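Local coordinates for protein ADP-dependent (S)-NAD(P)H-hydrate dehydratase (Enterococcus faecalis, PDB 2R3B) that probably catalyses the ADP-dependent dehydration of the S-form of NAD(P)HX, helping to repair hydrated, damaged NADH and NADPH, at residues G51-R54 / Q55-G58; A136-Q139 / K140-L144; V77-D80 / V81-G85; I212-G216 / E217-N221. One frame throughout, in Å; residues are numbered along the deposited sequence.

How the interactions relate
All four interactions are short local ones where the chain changes direction at the ends of strands of one mixed sheet. Interactions 1 and 3 lie side by side, their centres about 8 Å apart, at the ends of the neighbouring strands 46-50 and 74-78; carbonyls of 51-54 accept bonds from side chains of 77-85, and both reach other subunits. Interaction 3 is mostly buried, the others partly. Interaction 2 lies at a helix-to-strand turn rich in glutamine amides. Interaction 4, about 34 Å from interaction 3 between centres, closes a hairpin with aromatic and apolar side chains. A histidine ring donates to a main-chain carbonyl in 2, 3 and 4; in 1 an asparagine carbonyl receives two main-chain N-H groups.

Interaction 1: G51-R54 / Q55-G58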
ATOM      1  N   GLY B  51       0.946   2.948  21.261  1.00 10.95           N
ATOM      2  CA  GLY B  51      -0.511   2.847  21.140  1.00 13.36           C
ATOM      3  C   GLY B  51      -0.880   1.775  20.158  1.00 12.74           C
ATOM      4  O   GLY B  51      -0.048   0.947  19.788  1.00 14.53           O
ATOM      5  N   GLY B  52      -2.134   1.804  19.728  1.00 11.64           N
ATOM      6  CA  GLY B  52      -2.642   0.852  18.776  1.00 11.83           C
ATOM      7  C   GLY B  52      -2.787  -0.531  19.355  1.00 10.26           C
ATOM      8  O   GLY B  52      -1.893  -1.422  19.183  1.00 13.98           O
ATOM      9  N   ASN B  53      -3.908  -0.763  19.997  1.00 13.30           N
ATOM     10  CA  ASN B  53      -4.251  -2.107  20.430  1.00 11.94           C
ATOM     11  C   ASN B  53      -4.772  -2.885  19.219  1.00 10.94           C
ATOM     12  O   ASN B  53      -4.586  -2.437  18.087  1.00 13.29           O
ATOM     13  CB  ASN B  53      -5.185  -2.121  21.650  1.00 15.39           C
ATOM     14  CG  ASN B  53      -6.600  -1.724  21.321  1.00 14.81           C
ATOM     15  OD1 ASN B  53      -6.976  -1.564  20.146  1.00 14.69           O
ATOM     16  ND2 ASN B  53      -7.435  -1.659  22.367  1.00 16.03           N
ATOM     17  N   ARG B  54      -5.394  -4.036  19.420  1.00 11.24           N
ATOM     18  CA  ARG B  54      -5.787  -4.867  18.302  1.00 10.96           C
ATOM     19  C   ARG B  54      -6.981  -4.363  17.506  1.00 13.61           C
ATOM     20  O   ARG B  54      -7.134  -4.716  16.339  1.00 15.60           O
ATOM     21  CB  ARG B  54      -5.981  -6.299  18.771  1.00 13.20           C
ATOM     22  CG  ARG B  54      -4.621  -6.909  19.135  1.00 15.89           C
ATOM     23  CD  ARG B  54      -4.688  -8.388  19.284  1.00 23.07           C
ATOM     24  NE  ARG B  54      -5.461  -8.714  20.452  1.00 21.70           N
ATOM     25  CZ  ARG B  54      -4.974  -8.739  21.684  1.00 30.27           C
ATOM     26  NH1 ARG B  54      -3.692  -8.498  21.913  1.00 29.59           N
ATOM     27  NH2 ARG B  54      -5.780  -9.048  22.689  1.00 33.14           N
ATOM     28  N   GLN B  55      -7.776  -3.504  18.127  1.00 12.32           N
ATOM     29  CA  GLN B  55      -8.944  -2.883  17.462  1.00 14.52           C
ATOM     30  C   GLN B  55      -8.628  -1.573  16.804  1.00 15.45           C
ATOM     31  O   GLN B  55      -9.196  -1.232  15.741  1.00 12.68           O
ATOM     32  CB  GLN B  55     -10.087  -2.708  18.469  1.00 16.48           C
ATOM     33  CG  GLN B  55     -11.328  -1.925  18.000  1.00 23.71           C
ATOM     34  CD  GLN B  55     -12.408  -1.773  19.088  1.00 23.69           C
ATOM     35  OE1 GLN B  55     -12.179  -2.131  20.276  1.00 24.08           O
ATOM     36  NE2 GLN B  55     -13.582  -1.199  18.706  1.00 24.17           N
ATOM     37  N   TYR B  56      -7.726  -0.833  17.425  1.00 14.79           N
ATOM     38  CA  TYR B  56      -7.468   0.568  17.057  1.00 17.24           C
ATOM     39  C   TYR B  56      -6.060   0.786  16.483  1.00 17.99           C
ATOM     40  O   TYR B  56      -5.507   1.893  16.576  1.00 16.67           O
ATOM     41  CB  TYR B  56      -7.609   1.450  18.294  1.00 14.94           C
ATOM     42  CG  TYR B  56      -8.883   1.330  19.075  1.00 18.75           C
ATOM     43  CD1 TYR B  56     -10.117   1.511  18.476  1.00 21.27           C
ATOM     44  CD2 TYR B  56      -8.849   1.110  20.440  1.00 21.42           C
ATOM     45  CE1 TYR B  56     -11.303   1.453  19.206  1.00 25.49           C
ATOM     46  CE2 TYR B  56     -10.021   1.022  21.175  1.00 19.98           C
ATOM     47  CZ  TYR B  56     -11.241   1.214  20.564  1.00 26.24           C
ATOM     48  OH  TYR B  56     -12.381   1.145  21.340  1.00 26.45           O
ATOM     49  N   GLY B  57      -5.478  -0.234  15.860  1.00 15.53           N
ATOM     50  CA  GLY B  57      -4.095  -0.105  15.353  1.00 15.30           C
ATOM     51  C   GLY B  57      -3.879   0.968  14.298  1.00 14.42           C
ATOM     52  O   GLY B  57      -2.788   1.560  14.179  1.00 15.47           O
ATOM     53  N   GLY B  58      -4.928   1.280  13.541  1.00 13.69           N
ATOM     54  CA  GLY B  58      -4.808   2.354  12.539  1.00 14.53           C
ATOM     55  C   GLY B  58      -4.450   3.717  13.146  1.00 12.93           C
ATOM     56  O   GLY B  58      -3.742   4.528  12.515  1.00 13.34           O
TER
HETATM   57  O   HOH W   1     -10.339  -2.762  22.070  1.00 25.68           O
HETATM   58  O   HOH W   2      -5.653  -2.972  14.756  1.00 16.88           O
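Asn53 OD1 takes two main-chain N-H groups in succession, the first making an Asx turn in the loop that leads from strand 46-50 into helix 57-70 of this ribokinase-like fold. Gln55 N is 2.9 Å from Asn53 OD1 and reaches it from above the amide carbonyl plane, 48° out. Tyr56 N, also 2.9 Å from Asn53 OD1, lies nearly along the C=O axis, so the two donors come from clearly different directions. With chi1 at 73°, CG of Asn53 sits between its own N and carbonyl carbon, which folds the amide back over the turn.

The amide then runs beside the Tyr56 ring, pointing the same way, with the two planes only 11° apart; Tyr56 CD2 is 3.3 Å from Asn53 OD1. Gln55 CG lies over one face of that ring, offset toward its rim. Further out, a water accepts from Asn53 ND2 and donates to Gln55 OE1 at 2.6 Å, tying the two side-chain amides together.

The chain doubles back closely, Gly52 CA passing 3.8 Å from Gly57 CA where neither residue carries a side chain. Main-chain hydrogen bonds between Gly52 and Pro119 and between Asn53 and Gly120 hold the loop beside Gly122, which, like Ala59 in the following helix, is predicted to bind (6S)-NADPHX. Leu104 of the second subunit packs on Gln55 and its Met95 on Tyr56. A second water spans the opening of the turn, donating to Arg54 O at 2.8 Å and accepting from Gly57 N at 3.0 Å.

Interaction 2: A136-Q139 / K140-L144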
ATOM      1  N   ALA B 136       6.430   5.455  35.039  1.00 24.42           N
ATOM      2  CA  ALA B 136       7.470   5.115  36.033  1.00 25.19           C
ATOM      3  C   ALA B 136       8.861   5.379  35.465  1.00 25.31           C
ATOM      4  O   ALA B 136       9.753   5.870  36.163  1.00 28.06           O
ATOM      5  CB  ALA B 136       7.356   3.657  36.433  1.00 24.35           C
ATOM      6  N   GLN B 137       9.023   5.053  34.182  1.00 25.33           N
ATOM      7  CA  GLN B 137      10.320   5.135  33.506  0.70 23.95           C
ATOM      8  C   GLN B 137      10.728   6.544  33.064  1.00 24.30           C
ATOM      9  O   GLN B 137      11.891   6.812  32.792  1.00 22.44           O
ATOM     10  CB  GLN B 137      10.290   4.212  32.280  0.70 23.65           C
ATOM     11  CG  GLN B 137      11.653   3.824  31.857  0.70 29.82           C
ATOM     12  CD  GLN B 137      11.693   2.976  30.610  0.70 19.18           C
ATOM     13  OE1 GLN B 137      10.755   2.217  30.316  0.70 22.71           O
ATOM     14  NE2 GLN B 137      12.813   3.038  29.915  0.70 14.11           N
ATOM     15  N   HIS B 138       9.765   7.451  32.962  1.00 22.71           N
ATOM     16  CA  HIS B 138       9.991   8.793  32.403  1.00 22.85           C
ATOM     17  C   HIS B 138      11.148   9.532  33.045  1.00 24.90           C
ATOM     18  O   HIS B 138      11.234   9.595  34.265  1.00 25.78           O
ATOM     19  CB  HIS B 138       8.703   9.646  32.538  1.00 23.49           C
ATOM     20  CG  HIS B 138       8.810  11.036  31.972  1.00 23.23           C
ATOM     21  ND1 HIS B 138       8.370  12.152  32.657  1.00 23.16           N
ATOM     22  CD2 HIS B 138       9.256  11.487  30.777  1.00 21.30           C
ATOM     23  CE1 HIS B 138       8.561  13.231  31.917  1.00 22.57           C
ATOM     24  NE2 HIS B 138       9.108  12.859  30.772  1.00 17.82           N
ATOM     25  N   GLN B 139      11.978  10.131  32.197  1.00 22.56           N
ATOM     26  CA  GLN B 139      13.173  10.861  32.597  1.00 23.79           C
ATOM     27  C   GLN B 139      12.931  12.321  32.396  1.00 26.28           C
ATOM     28  O   GLN B 139      12.203  12.741  31.471  1.00 23.53           O
ATOM     29  CB  GLN B 139      14.389  10.449  31.772  1.00 20.20           C
ATOM     30  CG  GLN B 139      14.801   8.994  31.921  1.00 25.78           C
ATOM     31  CD  GLN B 139      15.734   8.581  30.826  1.00 23.87           C
ATOM     32  OE1 GLN B 139      16.802   9.138  30.687  1.00 23.82           O
ATOM     33  NE2 GLN B 139      15.351   7.598  30.053  1.00 19.16           N
ATOM     34  N   LYS B 140      13.576  13.111  33.241  1.00 26.10           N
ATOM     35  CA  LYS B 140      13.270  14.524  33.322  1.00 28.47           C
ATOM     36  C   LYS B 140      13.421  15.215  31.981  1.00 27.93           C
ATOM     37  O   LYS B 140      12.620  16.080  31.642  1.00 30.44           O
ATOM     38  CB  LYS B 140      14.173  15.199  34.353  1.00 29.56           C
ATOM     39  CG  LYS B 140      13.745  16.604  34.702  1.00 34.37           C
ATOM     40  CD  LYS B 140      14.649  17.181  35.790  1.00 44.31           C
ATOM     41  CE  LYS B 140      14.428  18.683  35.972  1.00 45.76           C
ATOM     42  NZ  LYS B 140      13.074  18.994  36.549  1.00 47.68           N
ATOM     43  N   GLN B 141      14.444  14.849  31.229  1.00 26.54           N
ATOM     44  CA  GLN B 141      14.730  15.529  29.971  1.00 26.85           C
ATOM     45  C   GLN B 141      13.854  15.114  28.772  1.00 23.90           C
ATOM     46  O   GLN B 141      13.940  15.716  27.702  1.00 24.03           O
ATOM     47  CB  GLN B 141      16.191  15.373  29.585  1.00 27.39           C
ATOM     48  CG  GLN B 141      16.593  14.032  28.953  1.00 29.33           C
ATOM     49  CD  GLN B 141      16.620  12.883  29.918  1.00 29.63           C
ATOM     50  OE1 GLN B 141      16.547  13.075  31.137  1.00 33.99           O
ATOM     51  NE2 GLN B 141      16.721  11.660  29.380  1.00 35.68           N
ATOM     52  N   GLN B 142      13.058  14.076  28.944  1.00 20.87           N
ATOM     53  CA  GLN B 142      12.233  13.551  27.863  1.00 16.96           C
ATOM     54  C   GLN B 142      10.883  14.272  27.806  1.00 16.75           C
ATOM     55  O   GLN B 142      10.205  14.436  28.813  1.00 20.24           O
ATOM     56  CB  GLN B 142      11.948  12.067  28.097  1.00 15.90           C
ATOM     57  CG  GLN B 142      13.133  11.159  27.992  1.00 17.01           C
ATOM     58  CD  GLN B 142      12.761   9.743  28.295  1.00 18.37           C
ATOM     59  OE1 GLN B 142      12.075   9.466  29.302  1.00 16.44           O
ATOM     60  NE2 GLN B 142      13.223   8.812  27.441  1.00 15.29           N
ATOM     61  N   TRP B 143      10.453  14.638  26.603  1.00 14.92           N
ATOM     62  CA  TRP B 143       9.087  15.084  26.400  1.00 14.39           C
ATOM     63  C   TRP B 143       8.171  13.872  26.436  1.00 15.57           C
ATOM     64  O   TRP B 143       8.485  12.838  25.852  1.00 15.43           O
ATOM     65  CB  TRP B 143       8.963  15.780  25.049  1.00 16.12           C
ATOM     66  CG  TRP B 143       9.645  17.105  24.977  1.00 16.25           C
ATOM     67  CD1 TRP B 143      10.845  17.381  24.430  1.00 21.91           C
ATOM     68  CD2 TRP B 143       9.119  18.336  25.447  1.00 18.21           C
ATOM     69  NE1 TRP B 143      11.117  18.713  24.546  1.00 23.14           N
ATOM     70  CE2 TRP B 143      10.056  19.328  25.145  1.00 21.65           C
ATOM     71  CE3 TRP B 143       7.915  18.699  26.049  1.00 18.32           C
ATOM     72  CZ2 TRP B 143       9.848  20.661  25.451  1.00 21.25           C
ATOM     73  CZ3 TRP B 143       7.709  20.029  26.359  1.00 22.88           C
ATOM     74  CH2 TRP B 143       8.663  20.986  26.059  1.00 19.58           C
ATOM     75  N   LEU B 144       7.029  14.006  27.099  1.00 13.05           N
ATOM     76  CA  LEU B 144       6.053  12.943  27.205  1.00 14.32           C
ATOM     77  C   LEU B 144       4.696  13.520  26.820  1.00 16.08           C
ATOM     78  O   LEU B 144       4.167  14.369  27.549  1.00 16.79           O
ATOM     79  CB  LEU B 144       6.000  12.394  28.636  1.00 13.43           C
ATOM     80  CG  LEU B 144       4.911  11.376  28.972  1.00 17.23           C
ATOM     81  CD1 LEU B 144       4.977  10.170  28.024  1.00 17.77           C
ATOM     82  CD2 LEU B 144       4.996  10.892  30.423  1.00 16.74           C
TER
HETATM   83  O   HOH W   3      12.638   6.911  30.169  1.00 34.81           O
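This is a local turn contact between His138-Gln139 and Gln141-Leu144, at the link from helix 125-137 to strand 143-147 in the beta-alpha-beta unit that starts with strand 114-117. A type I beta turn from Gln139 to Gln142 reverses the chain, its closing bond running from Gln142 N to Gln139 O.

His138, the first residue to leave the helix, turns its ring back across the turn. With CG anti to the backbone N (chi1 -179°), NE2 donates to Gln142 O at 2.7 Å; the acceptor lies in the ring plane and the bond is nearly straight, at 167°. Leu144 CB lies over one face, offset toward the rim, in a CH-pi contact 4.1 Å from the His138 centroid.

The glutamines add side-chain bonds. Gln141 and Gln139 lie side by side, pointing the same way, and Gln141 NE2 donates within its own amide plane to Gln139 OE1 at 2.8 Å, arriving above the plane of that carbonyl. Gln142 NE2 goes to Val109 O in the last turn of helix 102-111 and Ala112 O just beyond it. Gln142 OE1 accepts from Gln139 N at 3.0 Å and from a water that also donates to Gln137 O and accepts from Gln139 NE2.

Interaction 3: V77-D80 / V81-G85; sequences VITD and VKNHG
The His84 ring slides past Thr79 in the opposite direction, its CD2 3.4 Å from Thr79 CG2, while its NE2 donates to Thr79 O at 3.1 Å. That oxygen lies near the ring edge, though 22° out of the ring plane, and the N-H comes in from above the carbonyl plane. Within its own segment, Val81 CA sits over the centre of one face of the imidazole.

The turn leads from strand 74-78 into helix 84-90, part of a beta-alpha-beta unit. Asp80 directs it through two acceptors: OD1 receives Lys82 N at 3.0 Å, an Asx turn that uses the anti lone pair of the carboxylate, and the main-chain O receives Asn83 N at 2.8 Å. A chi1 of -161° points the carboxylate away from Asp80 N and toward Lys82 N. Its other oxygen, OD2, forms a salt bridge with Arg54 NH1.

Thr79 OG1 lies within hydrogen-bonding distance of both Gly51 O and Gly52 O, which must share its one proton, and Asn83 ND2 bonds to Asn53 O, so this turn is fastened to the neighbouring one. The fully extended Lys82 reaches Arg54 O and His84 ND1 of the second subunit, and His84 ND1 of this chain accepts from Lys82 NZ of the third subunit. With NE2 donating to Thr79 O and ND1 facing a lysine ammonium, the imidazole is probably neutral, serving the turn through NE2-H and the subunit interface through ND1.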
ATOM      1  N   VAL B  77       7.910   2.444  17.071  1.00 12.76           N
ATOM      2  CA  VAL B  77       6.525   2.290  17.469  1.00 13.62           C
ATOM      3  C   VAL B  77       6.393   1.071  18.362  1.00 12.35           C
ATOM      4  O   VAL B  77       6.736  -0.041  17.955  1.00 12.69           O
ATOM      5  CB  VAL B  77       5.578   2.196  16.262  1.00 11.42           C
ATOM      6  CG1 VAL B  77       4.090   2.250  16.702  1.00 14.34           C
ATOM      7  CG2 VAL B  77       5.855   3.359  15.251  1.00 10.84           C
ATOM      8  N   ILE B  78       5.875   1.284  19.571  1.00 11.37           N
ATOM      9  CA  ILE B  78       5.457   0.184  20.458  1.00 11.43           C
ATOM     10  C   ILE B  78       3.949   0.015  20.303  1.00 13.21           C
ATOM     11  O   ILE B  78       3.177   0.906  20.651  1.00 12.11           O
ATOM     12  CB  ILE B  78       5.783   0.468  21.943  1.00 11.62           C
ATOM     13  CG1 ILE B  78       7.280   0.706  22.159  1.00 18.17           C
ATOM     14  CG2 ILE B  78       5.225  -0.666  22.868  1.00 11.80           C
ATOM     15  CD1 ILE B  78       7.576   1.322  23.552  1.00 13.91           C
ATOM     16  N   THR B  79       3.552  -1.084  19.700  1.00 12.32           N
ATOM     17  CA  THR B  79       2.182  -1.320  19.303  1.00 10.76           C
ATOM     18  C   THR B  79       1.952  -2.808  19.243  1.00 12.10           C
ATOM     19  O   THR B  79       2.888  -3.577  19.218  1.00 12.41           O
ATOM     20  CB  THR B  79       1.858  -0.677  17.937  1.00 12.64           C
ATOM     21  OG1 THR B  79       0.458  -0.827  17.685  1.00 12.56           O
ATOM     22  CG2 THR B  79       2.619  -1.328  16.773  1.00 12.55           C
ATOM     23  N   ASP B  80       0.705  -3.246  19.264  1.00 11.63           N
ATOM     24  CA  ASP B  80       0.475  -4.695  19.157  1.00 12.48           C
ATOM     25  C   ASP B  80       1.129  -5.253  17.898  1.00 13.41           C
ATOM     26  O   ASP B  80       1.062  -4.675  16.808  1.00 12.98           O
ATOM     27  CB  ASP B  80      -1.008  -5.019  19.170  1.00 13.78           C
ATOM     28  CG  ASP B  80      -1.286  -6.453  19.518  1.00 13.80           C
ATOM     29  OD1 ASP B  80      -1.121  -7.332  18.640  1.00 13.80           O
ATOM     30  OD2 ASP B  80      -1.707  -6.700  20.679  1.00 16.15           O
ATOM     31  N   VAL B  81       1.763  -6.408  18.051  1.00 13.18           N
ATOM     32  CA  VAL B  81       2.428  -7.078  16.925  1.00 13.37           C
ATOM     33  C   VAL B  81       1.508  -7.289  15.715  1.00 14.50           C
ATOM     34  O   VAL B  81       1.956  -7.286  14.555  1.00 14.36           O
ATOM     35  CB  VAL B  81       3.071  -8.402  17.387  1.00 13.50           C
ATOM     36  CG1 VAL B  81       1.974  -9.371  17.844  1.00 13.81           C
ATOM     37  CG2 VAL B  81       3.952  -8.924  16.279  1.00 15.79           C
ATOM     38  N   LYS B  82       0.219  -7.427  15.983  1.00 14.57           N
ATOM     39  CA  LYS B  82      -0.812  -7.478  14.920  1.00 15.00           C
ATOM     40  C   LYS B  82      -0.656  -6.337  13.917  1.00 13.13           C
ATOM     41  O   LYS B  82      -0.919  -6.504  12.728  1.00 13.56           O
ATOM     42  CB  LYS B  82      -2.213  -7.416  15.579  1.00 14.45           C
ATOM     43  CG  LYS B  82      -3.413  -7.414  14.612  1.00 15.11           C
ATOM     44  CD  LYS B  82      -4.758  -7.304  15.316  1.00 13.76           C
ATOM     45  CE  LYS B  82      -5.920  -7.369  14.299  1.00 15.60           C
ATOM     46  NZ  LYS B  82      -7.217  -7.252  14.976  1.00 14.21           N
ATOM     47  N   ASN B  83      -0.267  -5.167  14.416  1.00 11.55           N
ATOM     48  CA  ASN B  83      -0.235  -3.943  13.609  1.00 11.48           C
ATOM     49  C   ASN B  83       1.066  -3.730  12.856  1.00 11.18           C
ATOM     50  O   ASN B  83       1.157  -2.821  12.031  1.00 12.45           O
ATOM     51  CB  ASN B  83      -0.539  -2.731  14.490  1.00 11.60           C
ATOM     52  CG  ASN B  83      -1.893  -2.840  15.190  1.00 14.65           C
ATOM     53  OD1 ASN B  83      -2.897  -3.213  14.583  1.00 14.73           O
ATOM     54  ND2 ASN B  83      -1.909  -2.557  16.483  1.00 11.09           N
ATOM     55  N   HIS B  84       2.087  -4.547  13.105  1.00 11.33           N
ATOM     56  CA  HIS B  84       3.388  -4.231  12.532  1.00 10.35           C
ATOM     57  C   HIS B  84       3.441  -4.338  11.006  1.00 11.27           C
ATOM     58  O   HIS B  84       4.173  -3.564  10.356  1.00 12.64           O
ATOM     59  CB  HIS B  84       4.440  -5.127  13.140  1.00 10.21           C
ATOM     60  CG  HIS B  84       4.678  -4.883  14.592  1.00 10.39           C
ATOM     61  ND1 HIS B  84       5.620  -5.584  15.316  1.00 11.62           N
ATOM     62  CD2 HIS B  84       4.063  -4.058  15.470  1.00 12.56           C
ATOM     63  CE1 HIS B  84       5.584  -5.189  16.574  1.00 13.13           C
ATOM     64  NE2 HIS B  84       4.649  -4.269  16.701  1.00 12.40           N
ATOM     65  N   GLY B  85       2.707  -5.297  10.449  1.00 12.19           N
ATOM     66  CA  GLY B  85       2.628  -5.512   8.986  1.00 13.06           C
ATOM     67  C   GLY B  85       2.046  -4.292   8.278  1.00 12.50           C
ATOM     68  O   GLY B  85       2.697  -3.697   7.426  1.00 13.55           O
TER

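Interaction 4: I212-G216 / E217-N221. With EDO (1,2-ethanediol), chain O.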
ATOM      1  N   ILE B 212      -3.790  26.435  23.699  1.00 17.12           N
ATOM      2  CA  ILE B 212      -2.674  25.827  24.422  1.00 17.68           C
ATOM      3  C   ILE B 212      -2.379  26.611  25.699  1.00 18.56           C
ATOM      4  O   ILE B 212      -1.998  27.793  25.640  1.00 19.19           O
ATOM      5  CB  ILE B 212      -1.405  25.727  23.551  1.00 17.73           C
ATOM      6  CG1 ILE B 212      -1.716  25.055  22.205  1.00 17.77           C
ATOM      7  CG2 ILE B 212      -0.265  25.007  24.297  1.00 16.39           C
ATOM      8  CD1 ILE B 212      -0.634  25.248  21.204  1.00 23.94           C
ATOM      9  N   PHE B 213      -2.558  25.935  26.828  1.00 20.03           N
ATOM     10  CA  PHE B 213      -2.262  26.475  28.165  1.00 17.24           C
ATOM     11  C   PHE B 213      -0.925  25.952  28.651  1.00 18.37           C
ATOM     12  O   PHE B 213      -0.624  24.769  28.552  1.00 18.32           O
ATOM     13  CB  PHE B 213      -3.368  26.098  29.147  1.00 16.39           C
ATOM     14  CG  PHE B 213      -4.684  26.691  28.779  1.00 19.59           C
ATOM     15  CD1 PHE B 213      -4.960  28.007  29.112  1.00 21.33           C
ATOM     16  CD2 PHE B 213      -5.613  25.987  28.034  1.00 18.60           C
ATOM     17  CE1 PHE B 213      -6.166  28.580  28.732  1.00 21.62           C
ATOM     18  CE2 PHE B 213      -6.815  26.558  27.659  1.00 24.37           C
ATOM     19  CZ  PHE B 213      -7.084  27.866  28.008  1.00 21.09           C
ATOM     20  N   HIS B 214      -0.144  26.842  29.238  1.00 15.71           N
ATOM     21  CA  HIS B 214       1.175  26.508  29.745  1.00 19.49           C
ATOM     22  C   HIS B 214       1.591  27.613  30.739  1.00 23.31           C
ATOM     23  O   HIS B 214       0.757  28.416  31.170  1.00 24.54           O
ATOM     24  CB  HIS B 214       2.137  26.437  28.566  1.00 16.54           C
ATOM     25  CG  HIS B 214       2.285  27.735  27.835  1.00 18.79           C
ATOM     26  ND1 HIS B 214       3.471  28.442  27.821  1.00 20.34           N
ATOM     27  CD2 HIS B 214       1.410  28.452  27.094  1.00 21.23           C
ATOM     28  CE1 HIS B 214       3.315  29.541  27.107  1.00 16.04           C
ATOM     29  NE2 HIS B 214       2.076  29.572  26.650  1.00 20.38           N
ATOM     30  N   ALA B 215       2.868  27.629  31.103  1.00 26.46           N
ATOM     31  CA  ALA B 215       3.369  28.575  32.117  1.00 29.15           C
ATOM     32  C   ALA B 215       3.342  30.033  31.672  1.00 30.91           C
ATOM     33  O   ALA B 215       3.349  30.926  32.517  1.00 36.66           O
ATOM     34  CB  ALA B 215       4.756  28.171  32.581  1.00 27.92           C
ATOM     35  N   GLY B 216       3.258  30.267  30.370  1.00 28.08           N
ATOM     36  CA  GLY B 216       3.207  31.600  29.759  1.00 28.64           C
ATOM     37  C   GLY B 216       1.824  31.979  29.282  1.00 26.49           C
ATOM     38  O   GLY B 216       0.844  31.373  29.710  1.00 27.68           O
ATOM     39  N   GLU B 217       1.732  33.019  28.443  1.00 26.38           N
ATOM     40  CA  GLU B 217       0.454  33.449  27.872  1.00 28.87           C
ATOM     41  C   GLU B 217      -0.023  32.356  26.941  1.00 24.57           C
ATOM     42  O   GLU B 217       0.760  31.898  26.110  1.00 25.01           O
ATOM     43  CB  GLU B 217       0.571  34.748  27.044  1.00 27.02           C
ATOM     44  CG  GLU B 217       0.596  36.000  27.917  1.00 39.07           C
ATOM     45  CD  GLU B 217       0.423  37.318  27.135  1.00 36.85           C
ATOM     46  OE1 GLU B 217       0.656  37.336  25.894  1.00 37.62           O
ATOM     47  OE2 GLU B 217       0.054  38.326  27.791  1.00 49.31           O
ATOM     48  N   PRO B 218      -1.296  31.988  27.040  1.00 23.59           N
ATOM     49  CA  PRO B 218      -1.801  30.913  26.199  1.00 23.08           C
ATOM     50  C   PRO B 218      -1.771  31.269  24.722  1.00 23.19           C
ATOM     51  O   PRO B 218      -1.832  32.440  24.357  1.00 22.45           O
ATOM     52  CB  PRO B 218      -3.241  30.745  26.654  1.00 22.14           C
ATOM     53  CG  PRO B 218      -3.596  32.049  27.341  1.00 26.84           C
ATOM     54  CD  PRO B 218      -2.334  32.538  27.923  1.00 21.26           C
ATOM     55  N   PHE B 219      -1.701  30.239  23.881  1.00 21.83           N
ATOM     56  CA  PHE B 219      -1.759  30.398  22.442  1.00 20.48           C
ATOM     57  C   PHE B 219      -3.140  29.959  21.996  1.00 20.62           C
ATOM     58  O   PHE B 219      -3.643  28.927  22.442  1.00 20.66           O
ATOM     59  CB  PHE B 219      -0.766  29.481  21.743  1.00 21.53           C
ATOM     60  CG  PHE B 219       0.665  29.693  22.140  1.00 20.70           C
ATOM     61  CD1 PHE B 219       1.464  30.583  21.458  1.00 30.09           C
ATOM     62  CD2 PHE B 219       1.223  28.950  23.156  1.00 26.96           C
ATOM     63  CE1 PHE B 219       2.799  30.748  21.803  1.00 29.42           C
ATOM     64  CE2 PHE B 219       2.553  29.117  23.499  1.00 27.96           C
ATOM     65  CZ  PHE B 219       3.333  30.019  22.821  1.00 25.38           C
ATOM     66  N   GLN B 220      -3.705  30.703  21.057  1.00 19.27           N
ATOM     67  CA  GLN B 220      -5.018  30.430  20.509  1.00 19.31           C
ATOM     68  C   GLN B 220      -4.882  30.127  19.033  1.00 18.50           C
ATOM     69  O   GLN B 220      -4.481  30.989  18.274  1.00 16.73           O
ATOM     70  CB  GLN B 220      -5.915  31.649  20.668  1.00 20.54           C
ATOM     71  CG  GLN B 220      -7.294  31.445  20.073  1.00 26.08           C
ATOM     72  CD  GLN B 220      -8.008  30.270  20.692  1.00 27.06           C
ATOM     73  OE1 GLN B 220      -8.364  30.286  21.867  1.00 27.73           O
ATOM     74  NE2 GLN B 220      -8.203  29.230  19.908  1.00 25.89           N
ATOM     75  N   ASN B 221      -5.199  28.892  18.623  1.00 15.77           N
ATOM     76  CA  ASN B 221      -5.113  28.567  17.212  1.00 18.11           C
ATOM     77  C   ASN B 221      -6.242  29.260  16.446  1.00 18.32           C
ATOM     78  O   ASN B 221      -7.323  29.503  16.984  1.00 21.71           O
ATOM     79  CB  ASN B 221      -5.170  27.069  16.990  1.00 16.35           C
ATOM     80  CG  ASN B 221      -4.784  26.681  15.593  1.00 18.15           C
ATOM     81  OD1 ASN B 221      -3.966  27.342  14.939  1.00 20.25           O
ATOM     82  ND2 ASN B 221      -5.324  25.584  15.137  1.00 20.47           N
TER
HETATM   83  C1  EDO O 299       4.620  23.305  31.640  1.00 37.90           C
HETATM   84  O1  EDO O 299       6.035  23.374  31.452  1.00 39.20           O
HETATM   85  C2  EDO O 299       3.948  24.339  30.754  1.00 29.23           C
HETATM   86  O2  EDO O 299       4.876  25.437  30.604  1.00 34.15           O
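His214 and Phe219 turn their rings nearly parallel, the planes 16° apart, but slid so far that they barely overlap; the centroids are 5.0 Å apart and the closest atoms are His214 NE2 and Phe219 CE2, at 3.2 Å. The two side chains themselves cross at about a right angle. They belong to the beta hairpin of strands 211-213 and 219-220, in which Ile212 and Phe219 form an antiparallel hydrogen-bonded pair: Ile212 N donates to Phe219 O at 2.8 Å, and Phe219 N returns to Ile212 O at 3.0 Å.

Both side chains of that pair lie on one face, Ile212 CB meeting the edge of the Phe219 ring, and helix 252-269 packs against them. On the other face Phe213 crosses Pro218 obliquely, CD1 4.1 Å from Pro218 CB, with Gln193 of helix 189-199 touching both.

At the tip, a chi1 of 62° brings the His214 imidazole over the loop, where NE2 donates to Glu217 O at 2.7 Å from well above the carbonyl plane. Ala215 N donates to O2 of a 1,2-ethanediol, probably from the crystallisation liquor. The NE2 bond to a carbonyl oxygen implies that this nitrogen is protonated, and that beyond the last strand pair a side chain helps close the loop.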